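Local coordinates for protein DyP-type peroxidase (Pleurotus ostreatus PC15, PDB 6FSK) that probably oxidises dyes and manganese(II) at the expense of hydrogen peroxide, as a heme b enzyme of the dye-decolorizing peroxidase family, at residues S94-F98 with S387-D391; I212-I217 with D349-I354. The protein carries 1 engineered substitution. All blocks are in the same frame, centred on the assembly; numbering follows the deposited sequence.

How the contacts relate
From the N terminus, the chain first reaches 94-98, at the start of helix 96-100 in the N-terminal DyP domain region, and 387-391 returns to it 289 residues further on, so that contact 1 closes a very long loop. Contact 2 lies wholly within that loop and closes a smaller one: 212-217, after the short strand 211-212, meets 349-354, which leads into edge strand 354-360. The two therefore nest and do not cross. Their centres are about 13 Å apart, and Ser387 joins them, its OG and N probably hydrogen-bonded to the carbonyls of Gly215 and Phe216. Contact 1 ties the N-terminal half to the C-terminal one, while contact 2 holds together loops of the heme-binding half.

Contact 1 (S94-F98 with S387-D391); sequences SDNAF and SSIDD
Asp95 and Asp390 each reach a carboxylate across this contact to accept from backbone N-H groups of the other's segment. The side chains run past each other in opposite directions, their carboxylate planes stacked 17° apart. Asp390 faces the first turn of helix 96-100: its OD1 accepts from Ala97 N at 2.8 Å through the syn lone pair, and its OD2 accepts from Asn96 N, also at 2.8 Å, somewhat out of plane. Asp95 is the helix N-cap. With CG anti to the backbone N (chi1 -173°), the carboxylate can turn OD1 back to Phe98 N, 2.8 Å away, and present OD2 to Asp390 N at 3.0 Å; a weaker, bent bond comes from Ile389 N. Aspartate suits both places because two acceptor oxygens can serve several amides at once, and the positive helix end probably eases the closeness of the two OD1 atoms. An asparagine here has one acceptor oxygen in place of two, and would probably leave either Phe98 N at the helix start or the backbone N-H of Asp390 without its partner.

Packing is tight on the apolar side, where Ile389 CG2 lies 3.7 Å from the small Ala97 CB. Firmly held too is a water fixed by three bonds, to Ser94 O, Asp95 OD2 and Ser388 OG; Ser388 OG also accepts from Asp391 N, an ST motif. The loose side is that of Asn96, whose side chain lies out at the solvent. Behind the buried side chains stands the antiparallel sheet, with Ile389 against Phe239 and Thr241 of strand 238-247 and Ala97 against Tyr469 of strand 462-472, while Phe98 reaches helix 81-86.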
loop_
_atom_site.group_PDB
_atom_site.type_symbol
_atom_site.label_atom_id
_atom_site.label_comp_id
_atom_site.label_asym_id
_atom_site.label_seq_id
_atom_site.Cartn_x
_atom_site.Cartn_y
_atom_site.Cartn_z
ATOM N N SER A 94 -4.473 11.729 -17.154
ATOM C CA SER A 94 -5.844 11.254 -16.888
ATOM C C SER A 94 -5.967 10.585 -15.502
ATOM O O SER A 94 -6.488 9.499 -15.376
ATOM C CB SER A 94 -6.193 10.270 -18.031
ATOM O OG SER A 94 -7.588 10.225 -18.112
ATOM N N ASP A 95 -5.386 11.238 -14.488
ATOM C CA ASP A 95 -5.641 10.811 -13.102
ATOM C C ASP A 95 -5.769 12.062 -12.246
ATOM O O ASP A 95 -4.798 12.852 -12.065
ATOM C CB ASP A 95 -4.538 9.939 -12.629
ATOM C CG ASP A 95 -4.839 9.343 -11.306
ATOM O OD1 ASP A 95 -4.610 9.935 -10.227
ATOM O OD2 ASP A 95 -5.398 8.222 -11.331
ATOM N N ASN A 96 -6.966 12.289 -11.791
ATOM C CA ASN A 96 -7.306 13.500 -11.067
ATOM C C ASN A 96 -6.516 13.585 -9.750
ATOM O O ASN A 96 -6.025 14.634 -9.396
ATOM C CB ASN A 96 -8.769 13.509 -10.730
ATOM C CG ASN A 96 -9.657 13.558 -11.925
ATOM O OD1 ASN A 96 -10.706 12.847 -11.975
ATOM N ND2 ASN A 96 -9.260 14.340 -12.899
ATOM N N ALA A 97 -6.408 12.486 -9.026
ATOM C CA ALA A 97 -5.665 12.473 -7.742
ATOM C C ALA A 97 -4.225 12.832 -7.946
ATOM O O ALA A 97 -3.661 13.680 -7.262
ATOM C CB ALA A 97 -5.817 11.100 -7.095
ATOM N N PHE A 98 -3.557 12.185 -8.929
ATOM C CA PHE A 98 -2.171 12.450 -9.243
ATOM C C PHE A 98 -1.972 13.958 -9.583
ATOM O O PHE A 98 -1.051 14.595 -9.165
ATOM C CB PHE A 98 -1.766 11.616 -10.467
ATOM C CG PHE A 98 -0.399 11.914 -11.009
ATOM C CD1 PHE A 98 0.719 11.477 -10.375
ATOM C CD2 PHE A 98 -0.225 12.648 -12.177
ATOM C CE1 PHE A 98 1.991 11.664 -10.844
ATOM C CE2 PHE A 98 1.060 12.889 -12.649
ATOM C CZ PHE A 98 2.146 12.439 -12.005
ATOM N N SER A 387 -2.594 1.455 -12.452
ATOM C CA SER A 387 -2.643 2.366 -13.540
ATOM C C SER A 387 -3.623 3.476 -13.318
ATOM O O SER A 387 -3.846 4.321 -14.208
ATOM C CB SER A 387 -2.958 1.643 -14.852
ATOM O OG SER A 387 -4.263 1.127 -14.789
ATOM N N SER A 388 -4.240 3.555 -12.123
ATOM C CA SER A 388 -5.168 4.618 -11.831
ATOM C C SER A 388 -5.271 4.760 -10.313
ATOM O O SER A 388 -5.830 3.925 -9.625
ATOM C CB SER A 388 -6.542 4.328 -12.383
ATOM O OG SER A 388 -7.518 5.301 -12.041
ATOM N N ILE A 389 -4.776 5.873 -9.806
ATOM C CA ILE A 389 -4.992 6.240 -8.358
ATOM C C ILE A 389 -6.458 6.562 -8.125
ATOM O O ILE A 389 -7.081 6.157 -7.104
ATOM C CB ILE A 389 -4.082 7.414 -7.963
ATOM C CG1 ILE A 389 -2.636 7.054 -8.211
ATOM C CG2 ILE A 389 -4.286 7.779 -6.469
ATOM C CD1 ILE A 389 -1.682 8.219 -7.887
ATOM N N ASP A 390 -7.087 7.193 -9.137
ATOM C CA ASP A 390 -8.502 7.526 -9.041
ATOM C C ASP A 390 -9.340 6.237 -8.841
ATOM O O ASP A 390 -10.212 6.188 -7.964
ATOM C CB ASP A 390 -9.032 8.184 -10.274
ATOM C CG ASP A 390 -8.509 9.598 -10.484
ATOM O OD1 ASP A 390 -7.998 10.232 -9.552
ATOM O OD2 ASP A 390 -8.696 10.088 -11.687
ATOM N N ASP A 391 -8.990 5.181 -9.551
ATOM C CA ASP A 391 -9.757 3.928 -9.464
ATOM C C ASP A 391 -9.323 3.065 -8.314
ATOM O O ASP A 391 -10.129 2.263 -7.764
ATOM C CB ASP A 391 -9.601 3.043 -10.719
ATOM C CG ASP A 391 -10.258 3.606 -11.987
ATOM O OD1 ASP A 391 -11.050 4.545 -11.942
ATOM O OD2 ASP A 391 -9.939 3.039 -13.081
HETATM O O HOH W 1 -6.499 7.287 -13.533
#

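Contact 2 (I212-I217 with D349-I354); sequences IRPGFI and DNRRII
Phe216 sets its ring against Asp349, whose CB sits over one face, 3.7 Å from the ring centroid and 16° off the normal, a CH-pi contact. The carboxylate plane is turned 83° from that of the ring, and it is the methylene that meets the aromatic face, the carboxylate leading off beyond it. Asn350 comes to the same ring obliquely, its CA 3.6 Å from Phe216 CD1. A flat, broad side chain is well suited to cover this stretch of backbone, and CG lying anti to the carbonyl carbon (chi1 -70°) carries the ring over to it.

Ile212 runs past Asp349 in the opposite direction, and Ile212 CG2 lies 3.5 Å from Asp349 CG. The other branch reaches the aliphatic root of the arginine, where Ile212 CD1 lies 3.8 Å from Arg352 CB. Isoleucine fits because its two branches can serve both neighbours at once. Both segments contain a 3-10 turn, 214-216 and 349-351, and the second leads through Arg352 into strand 354-360, the edge strand of the antiparallel sheet in this ferredoxin-like DyP fold; Ile353, facing away from 212-217, touches the heme.

Deeper down, Ile217 and Ile354 meet at about a right angle, with their CD1 atoms 3.9 Å apart. Water links the polar groups at the outer side. Asp349 OD2 accepts from two waters, each at 2.7 Å; one accepts hydrogen bonds from Arg213 N and NE, the other from Arg213 NH2. Arg213 NH2 and Asp349 OD2 are 4.9 Å apart, too far for direct contact, though their opposite charges probably still attract.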
loop_
_atom_site.group_PDB
_atom_site.type_symbol
_atom_site.label_atom_id
_atom_site.label_comp_id
_atom_site.label_asym_id
_atom_site.label_seq_id
_atom_site.Cartn_x
_atom_site.Cartn_y
_atom_site.Cartn_z
ATOM N N ILE A 212 -5.594 -10.479 -13.432
ATOM C CA ILE A 212 -6.144 -9.268 -14.057
ATOM C C ILE A 212 -5.258 -8.812 -15.195
ATOM O O ILE A 212 -4.058 -9.108 -15.230
ATOM C CB ILE A 212 -6.322 -8.133 -13.018
ATOM C CG1 ILE A 212 -5.002 -7.501 -12.624
ATOM C CG2 ILE A 212 -7.192 -8.627 -11.856
ATOM C CD1 ILE A 212 -5.211 -6.368 -11.606
ATOM N N ARG A 213 -5.849 -8.104 -16.142
ATOM C CA ARG A 213 -5.117 -7.601 -17.293
ATOM C C ARG A 213 -4.004 -6.610 -16.831
ATOM O O ARG A 213 -4.168 -5.855 -15.868
ATOM C CB ARG A 213 -6.043 -6.953 -18.282
ATOM C CG ARG A 213 -6.772 -8.009 -19.154
ATOM C CD ARG A 213 -7.909 -7.400 -19.847
ATOM N NE ARG A 213 -9.053 -7.061 -18.983
ATOM C CZ ARG A 213 -10.033 -6.232 -19.271
ATOM N NH1 ARG A 213 -10.115 -5.585 -20.433
ATOM N NH2 ARG A 213 -11.022 -6.063 -18.357
ATOM N N PRO A 214 -2.902 -6.585 -17.575
ATOM C CA PRO A 214 -1.735 -5.783 -17.141
ATOM C C PRO A 214 -2.066 -4.290 -17.154
ATOM O O PRO A 214 -1.408 -3.515 -16.422
ATOM C CB PRO A 214 -0.632 -6.181 -18.138
ATOM C CG PRO A 214 -1.404 -6.620 -19.367
ATOM C CD PRO A 214 -2.559 -7.384 -18.773
ATOM N N GLY A 215 -2.986 -3.796 -17.992
ATOM C CA GLY A 215 -3.376 -2.404 -18.033
ATOM C C GLY A 215 -4.089 -1.872 -16.827
ATOM O O GLY A 215 -4.314 -0.666 -16.747
ATOM N N PHE A 216 -4.410 -2.738 -15.845
ATOM C CA PHE A 216 -4.910 -2.240 -14.533
ATOM C C PHE A 216 -3.709 -1.819 -13.655
ATOM O O PHE A 216 -3.955 -1.160 -12.641
ATOM C CB PHE A 216 -5.744 -3.316 -13.863
ATOM C CG PHE A 216 -7.046 -3.524 -14.569
ATOM C CD1 PHE A 216 -8.010 -2.522 -14.641
ATOM C CD2 PHE A 216 -7.294 -4.708 -15.260
ATOM C CE1 PHE A 216 -9.202 -2.695 -15.366
ATOM C CE2 PHE A 216 -8.472 -4.828 -15.954
ATOM C CZ PHE A 216 -9.415 -3.844 -16.061
ATOM N N ILE A 217 -2.498 -2.159 -14.074
ATOM C CA ILE A 217 -1.260 -1.813 -13.316
ATOM C C ILE A 217 -0.385 -0.892 -14.118
ATOM O O ILE A 217 0.181 0.061 -13.541
ATOM C CB ILE A 217 -0.459 -3.070 -12.898
ATOM C CG1 ILE A 217 -1.325 -4.061 -12.072
ATOM C CG2 ILE A 217 0.876 -2.724 -12.163
ATOM C CD1 ILE A 217 -1.913 -3.498 -10.759
ATOM N N ASP A 349 -11.559 -5.214 -11.159
ATOM C CA ASP A 349 -10.105 -5.279 -11.488
ATOM C C ASP A 349 -9.424 -3.916 -11.406
ATOM O O ASP A 349 -8.276 -3.882 -11.028
ATOM C CB ASP A 349 -9.884 -5.934 -12.865
ATOM C CG ASP A 349 -10.309 -7.423 -12.883
ATOM O OD1 ASP A 349 -10.729 -7.995 -11.882
ATOM O OD2 ASP A 349 -10.153 -7.987 -13.979
ATOM N N ASN A 350 -10.171 -2.847 -11.706
ATOM C CA ASN A 350 -9.612 -1.519 -11.587
ATOM C C ASN A 350 -9.485 -1.023 -10.178
ATOM O O ASN A 350 -8.895 0.026 -9.989
ATOM C CB ASN A 350 -10.369 -0.514 -12.461
ATOM C CG ASN A 350 -11.741 -0.162 -11.922
ATOM O OD1 ASN A 350 -12.343 -0.864 -11.091
ATOM N ND2 ASN A 350 -12.349 0.829 -12.565
ATOM N N ARG A 351 -9.904 -1.755 -9.196
ATOM C CA ARG A 351 -9.720 -1.390 -7.794
ATOM C C ARG A 351 -8.536 -2.106 -7.218
ATOM O O ARG A 351 -8.187 -1.849 -6.071
ATOM C CB ARG A 351 -10.937 -1.804 -7.024
ATOM C CG ARG A 351 -12.263 -1.290 -7.616
ATOM C CD ARG A 351 -12.434 0.151 -7.354
ATOM N NE ARG A 351 -13.714 0.602 -7.924
ATOM C CZ ARG A 351 -13.911 1.748 -8.542
ATOM N NH1 ARG A 351 -12.898 2.545 -8.831
ATOM N NH2 ARG A 351 -15.119 2.069 -8.941
ATOM N N ARG A 352 -7.849 -2.936 -7.987
ATOM C CA ARG A 352 -6.749 -3.718 -7.449
ATOM C C ARG A 352 -5.489 -2.876 -7.412
ATOM O O ARG A 352 -5.267 -2.002 -8.263
ATOM C CB ARG A 352 -6.511 -5.013 -8.271
ATOM C CG ARG A 352 -7.760 -5.867 -8.317
ATOM C CD ARG A 352 -8.305 -6.317 -7.016
ATOM N NE ARG A 352 -7.333 -7.059 -6.185
ATOM C CZ ARG A 352 -7.065 -8.327 -6.273
ATOM N NH1 ARG A 352 -7.619 -9.109 -7.252
ATOM N NH2 ARG A 352 -6.177 -8.853 -5.464
ATOM N N ILE A 353 -4.641 -3.186 -6.422
ATOM C CA ILE A 353 -3.356 -2.534 -6.251
ATOM C C ILE A 353 -2.318 -3.519 -5.884
ATOM O O ILE A 353 -2.601 -4.559 -5.269
ATOM C CB ILE A 353 -3.422 -1.401 -5.152
ATOM C CG1 ILE A 353 -3.821 -1.996 -3.768
ATOM C CG2 ILE A 353 -4.342 -0.290 -5.559
ATOM C CD1 ILE A 353 -3.721 -0.972 -2.654
ATOM N N ILE A 354 -1.060 -3.199 -6.282
ATOM C CA ILE A 354 0.051 -4.002 -5.876
ATOM C C ILE A 354 0.765 -3.215 -4.797
ATOM O O ILE A 354 1.236 -2.130 -5.047
ATOM C CB ILE A 354 1.026 -4.332 -7.035
ATOM C CG1 ILE A 354 0.348 -5.277 -8.029
ATOM C CG2 ILE A 354 2.297 -4.905 -6.496
ATOM C CD1 ILE A 354 1.190 -5.444 -9.283
HETATM O O HOH W 2 -8.769 -8.174 -16.295
HETATM O O HOH W 3 -11.875 -7.650 -16.008
HETATM O O HOH W 4 -6.464 0.104 -12.374
#